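Local coordinates for regulatory protein SdiA (Escherichia coli, PDB 4LFU), which activates transcription of the ftsQAZ cell-division genes and acts as a LuxR-type quorum-sensing receptor that binds acyl-homoserine lactone autoinducers made by other bacteria, at residues Y39-R47 with A58-W67. Sequence-based numbering, arbitrary orientation.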
loop_
_atom_site.group_PDB
_atom_site.type_symbol
_atom_site.label_atom_id
_atom_site.label_comp_id
_atom_site.label_asym_id
_atom_site.label_seq_id
_atom_site.Cartn_x
_atom_site.Cartn_y
_atom_site.Cartn_z
ATOM N N TYR A 39 -7.916 21.943 -16.366
ATOM C CA TYR A 39 -9.080 21.274 -15.806
ATOM C C TYR A 39 -9.862 22.273 -14.995
ATOM O O TYR A 39 -9.293 23.230 -14.495
ATOM C CB TYR A 39 -8.670 20.066 -14.957
ATOM C CG TYR A 39 -8.271 18.891 -15.809
ATOM C CD1 TYR A 39 -9.231 18.128 -16.486
ATOM C CD2 TYR A 39 -6.927 18.547 -15.963
ATOM C CE1 TYR A 39 -8.856 17.053 -17.280
ATOM C CE2 TYR A 39 -6.549 17.482 -16.766
ATOM C CZ TYR A 39 -7.506 16.735 -17.408
ATOM O OH TYR A 39 -7.095 15.670 -18.188
ATOM N N ASP A 40 -11.167 22.053 -14.889
ATOM C CA ASP A 40 -12.065 22.959 -14.180
ATOM C C ASP A 40 -12.183 22.556 -12.726
ATOM O O ASP A 40 -12.213 23.404 -11.831
ATOM C CB ASP A 40 -13.451 22.937 -14.833
ATOM C CG ASP A 40 -13.431 23.490 -16.234
ATOM O OD1 ASP A 40 -12.743 24.503 -16.472
ATOM O OD2 ASP A 40 -14.087 22.912 -17.110
ATOM N N TYR A 41 -12.244 21.254 -12.488
ATOM C CA TYR A 41 -12.493 20.773 -11.152
ATOM C C TYR A 41 -11.520 19.684 -10.721
ATOM O O TYR A 41 -10.937 19.008 -11.541
ATOM C CB TYR A 41 -13.920 20.250 -11.044
ATOM C CG TYR A 41 -15.013 21.240 -11.408
ATOM C CD1 TYR A 41 -15.389 22.248 -10.529
ATOM C CD2 TYR A 41 -15.695 21.138 -12.617
ATOM C CE1 TYR A 41 -16.415 23.148 -10.848
ATOM C CE2 TYR A 41 -16.715 22.044 -12.955
ATOM C CZ TYR A 41 -17.072 23.026 -12.062
ATOM O OH TYR A 41 -18.074 23.892 -12.377
ATOM N N TYR A 42 -11.375 19.529 -9.413
ATOM C CA TYR A 42 -10.680 18.394 -8.815
ATOM C C TYR A 42 -11.567 17.874 -7.692
ATOM O O TYR A 42 -12.455 18.585 -7.204
ATOM C CB TYR A 42 -9.324 18.822 -8.244
ATOM C CG TYR A 42 -9.446 19.600 -6.941
ATOM C CD1 TYR A 42 -9.660 20.978 -6.960
ATOM C CD2 TYR A 42 -9.355 18.956 -5.690
ATOM C CE1 TYR A 42 -9.809 21.693 -5.805
ATOM C CE2 TYR A 42 -9.486 19.677 -4.503
ATOM C CZ TYR A 42 -9.710 21.051 -4.582
ATOM O OH TYR A 42 -9.858 21.830 -3.451
ATOM N N SER A 43 -11.344 16.622 -7.316
ATOM C CA SER A 43 -11.866 16.077 -6.090
ATOM C C SER A 43 -10.810 15.141 -5.488
ATOM O O SER A 43 -10.158 14.398 -6.196
ATOM C CB SER A 43 -13.201 15.359 -6.320
ATOM O OG SER A 43 -13.047 14.187 -7.093
ATOM N N LEU A 44 -10.639 15.196 -4.174
ATOM C CA LEU A 44 -9.718 14.303 -3.502
ATOM C C LEU A 44 -10.581 13.468 -2.560
ATOM O O LEU A 44 -11.188 14.029 -1.646
ATOM C CB LEU A 44 -8.669 15.129 -2.745
ATOM C CG LEU A 44 -7.177 14.742 -2.721
ATOM C CD1 LEU A 44 -6.568 15.009 -1.288
ATOM C CD2 LEU A 44 -6.856 13.306 -3.185
ATOM N N CYS A 45 -10.691 12.161 -2.845
ATOM C CA CYS A 45 -11.502 11.183 -2.071
ATOM C C CYS A 45 -10.637 10.080 -1.496
ATOM O O CYS A 45 -9.770 9.545 -2.176
ATOM C CB CYS A 45 -12.553 10.481 -2.933
ATOM S SG CYS A 45 -13.693 11.573 -3.769
ATOM N N VAL A 46 -10.929 9.713 -0.253
ATOM C CA VAL A 46 -10.144 8.733 0.480
ATOM C C VAL A 46 -11.096 7.694 1.029
ATOM O O VAL A 46 -11.936 8.033 1.866
ATOM C CB VAL A 46 -9.305 9.429 1.627
ATOM C CG1 VAL A 46 -8.483 8.424 2.399
ATOM C CG2 VAL A 46 -8.389 10.522 1.043
ATOM N N ARG A 47 -10.985 6.461 0.527
ATOM C CA ARG A 47 -11.691 5.303 1.074
ATOM C C ARG A 47 -10.826 4.705 2.190
ATOM O O ARG A 47 -9.769 4.128 1.937
ATOM C CB ARG A 47 -12.008 4.193 0.001
ATOM C CG ARG A 47 -12.291 4.675 -1.457
ATOM C CD ARG A 47 -12.941 3.583 -2.417
ATOM N NE ARG A 47 -14.316 3.325 -1.980
ATOM C CZ ARG A 47 -15.382 3.148 -2.761
ATOM N NH1 ARG A 47 -15.286 3.178 -4.087
ATOM N NH2 ARG A 47 -16.567 2.939 -2.193
ATOM N N ALA A 58 -13.959 9.946 2.715
ATOM C CA ALA A 58 -13.833 11.340 3.048
ATOM C C ALA A 58 -13.333 12.047 1.804
ATOM O O ALA A 58 -12.587 11.473 1.022
ATOM C CB ALA A 58 -12.900 11.517 4.219
ATOM N N PHE A 59 -13.787 13.275 1.589
ATOM C CA PHE A 59 -13.472 13.988 0.350
ATOM C C PHE A 59 -13.231 15.490 0.524
ATOM O O PHE A 59 -13.582 16.081 1.534
ATOM C CB PHE A 59 -14.573 13.764 -0.696
ATOM C CG PHE A 59 -15.888 14.376 -0.323
ATOM C CD1 PHE A 59 -16.751 13.723 0.550
ATOM C CD2 PHE A 59 -16.273 15.602 -0.862
ATOM C CE1 PHE A 59 -17.961 14.296 0.895
ATOM C CE2 PHE A 59 -17.500 16.177 -0.535
ATOM C CZ PHE A 59 -18.342 15.534 0.335
ATOM N N TYR A 60 -12.616 16.084 -0.490
ATOM C CA TYR A 60 -12.532 17.524 -0.610
ATOM C C TYR A 60 -12.493 17.887 -2.071
ATOM O O TYR A 60 -11.687 17.360 -2.852
ATOM C CB TYR A 60 -11.288 18.072 0.091
ATOM C CG TYR A 60 -11.431 19.519 0.504
ATOM C CD1 TYR A 60 -11.934 19.856 1.768
ATOM C CD2 TYR A 60 -11.072 20.546 -0.361
ATOM C CE1 TYR A 60 -12.065 21.173 2.151
ATOM C CE2 TYR A 60 -11.195 21.875 0.013
ATOM C CZ TYR A 60 -11.689 22.182 1.262
ATOM O OH TYR A 60 -11.826 23.507 1.632
ATOM N N THR A 61 -13.356 18.821 -2.443
ATOM C CA THR A 61 -13.562 19.104 -3.843
ATOM C C THR A 61 -13.844 20.586 -4.038
ATOM O O THR A 61 -14.233 21.272 -3.079
ATOM C CB THR A 61 -14.691 18.170 -4.414
ATOM O OG1 THR A 61 -14.747 18.305 -5.835
ATOM C CG2 THR A 61 -16.035 18.500 -3.836
ATOM N N ASN A 62 -13.628 21.093 -5.257
ATOM C CA ASN A 62 -14.174 22.417 -5.617
ATOM C C ASN A 62 -15.407 22.360 -6.552
ATOM O O ASN A 62 -15.806 23.367 -7.126
ATOM C CB ASN A 62 -13.103 23.349 -6.180
ATOM C CG ASN A 62 -12.566 22.884 -7.518
ATOM O OD1 ASN A 62 -11.875 23.628 -8.211
ATOM N ND2 ASN A 62 -12.863 21.659 -7.881
ATOM N N TYR A 63 -15.997 21.179 -6.694
ATOM C CA TYR A 63 -17.276 21.042 -7.372
ATOM C C TYR A 63 -18.337 21.884 -6.675
ATOM O O TYR A 63 -18.315 22.026 -5.430
ATOM C CB TYR A 63 -17.742 19.602 -7.358
ATOM C CG TYR A 63 -17.103 18.692 -8.384
ATOM C CD1 TYR A 63 -16.425 17.537 -7.982
ATOM C CD2 TYR A 63 -17.201 18.958 -9.748
ATOM C CE1 TYR A 63 -15.855 16.671 -8.915
ATOM C CE2 TYR A 63 -16.644 18.110 -10.682
ATOM C CZ TYR A 63 -15.957 16.968 -10.255
ATOM O OH TYR A 63 -15.381 16.123 -11.167
ATOM N N PRO A 64 -19.285 22.443 -7.462
ATOM C CA PRO A 64 -20.344 23.222 -6.799
ATOM C C PRO A 64 -21.030 22.352 -5.742
ATOM O O PRO A 64 -21.174 21.127 -5.925
ATOM C CB PRO A 64 -21.302 23.571 -7.943
ATOM C CG PRO A 64 -20.452 23.519 -9.189
ATOM C CD PRO A 64 -19.451 22.393 -8.925
ATOM N N GLU A 65 -21.401 22.975 -4.631
ATOM C CA GLU A 65 -22.134 22.293 -3.560
ATOM C C GLU A 65 -23.393 21.546 -3.999
ATOM O O GLU A 65 -23.712 20.508 -3.443
ATOM C CB GLU A 65 -22.471 23.259 -2.414
ATOM C CG GLU A 65 -22.688 22.503 -1.088
ATOM C CD GLU A 65 -23.110 23.398 0.076
ATOM O OE1 GLU A 65 -22.712 24.591 0.100
ATOM O OE2 GLU A 65 -23.854 22.902 0.963
ATOM N N ALA A 66 -24.118 22.062 -4.988
ATOM C CA ALA A 66 -25.355 21.393 -5.442
ATOM C C ALA A 66 -25.108 20.037 -6.101
ATOM O O ALA A 66 -25.934 19.119 -5.975
ATOM C CB ALA A 66 -26.157 22.303 -6.362
ATOM N N TRP A 67 -23.977 19.922 -6.805
ATOM C CA TRP A 67 -23.541 18.668 -7.454
ATOM C C TRP A 67 -23.148 17.589 -6.448
ATOM O O TRP A 67 -23.511 16.427 -6.592
ATOM C CB TRP A 67 -22.337 18.921 -8.370
ATOM C CG TRP A 67 -22.574 19.863 -9.513
ATOM C CD1 TRP A 67 -23.591 20.779 -9.646
ATOM C CD2 TRP A 67 -21.740 20.015 -10.671
ATOM N NE1 TRP A 67 -23.441 21.480 -10.822
ATOM C CE2 TRP A 67 -22.316 21.033 -11.471
ATOM C CE3 TRP A 67 -20.561 19.384 -11.112
ATOM C CZ2 TRP A 67 -21.749 21.446 -12.694
ATOM C CZ3 TRP A 67 -20.006 19.778 -12.339
ATOM C CH2 TRP A 67 -20.610 20.802 -13.121
#
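Tyr41 and Tyr63 meet where a beta hairpin of the autoinducer-binding domain opens out: strands 41-47 and 58-61 run antiparallel, the latter at the outer edge of the sheet, and the chain then turns into the helix that starts at Glu65. The Tyr41 side chain runs outward from there. Its CB lies over the Tyr63 ring, 3.5 Å from Tyr63 CE2. CG is equally near Tyr63 CD2 and CE2, 3.6 Å from each, and from there the two rings slide apart, nearly parallel (29°) with centroids 5.0 Å apart, so they barely overlap. CD1 faces Asn62 O, which lies at the ring edge, and CD2 stays near Tyr63 CE2. One flank, CE1, reaches Pro64 CD at 3.7 Å, while CE2 on the other flank touches Trp67 CZ3; OH ends beside Pro64 CG. Having CG anti to the carbonyl carbon (chi1 -57°) directs the ring toward Pro64, at the helix N-cap, and Trp67. Tyr63 OH is held elsewhere, by Ser136 OG on the neighbouring strand 130-137.

Farther along, two hydrogen-bonded pairs zip the strands together, Leu44 with Tyr60 and Val46 with Ala58. Cys45 and Phe59 form a non-hydrogen-bonded pair between them, with Cys45 SG against Phe59 CB. On the face carrying Leu44 and Val46, which packs against helix 147-167, Tyr42 angles its ring across the strand gap until OH meets the edge of the Tyr60 ring, 3.6 Å from Tyr60 CD2.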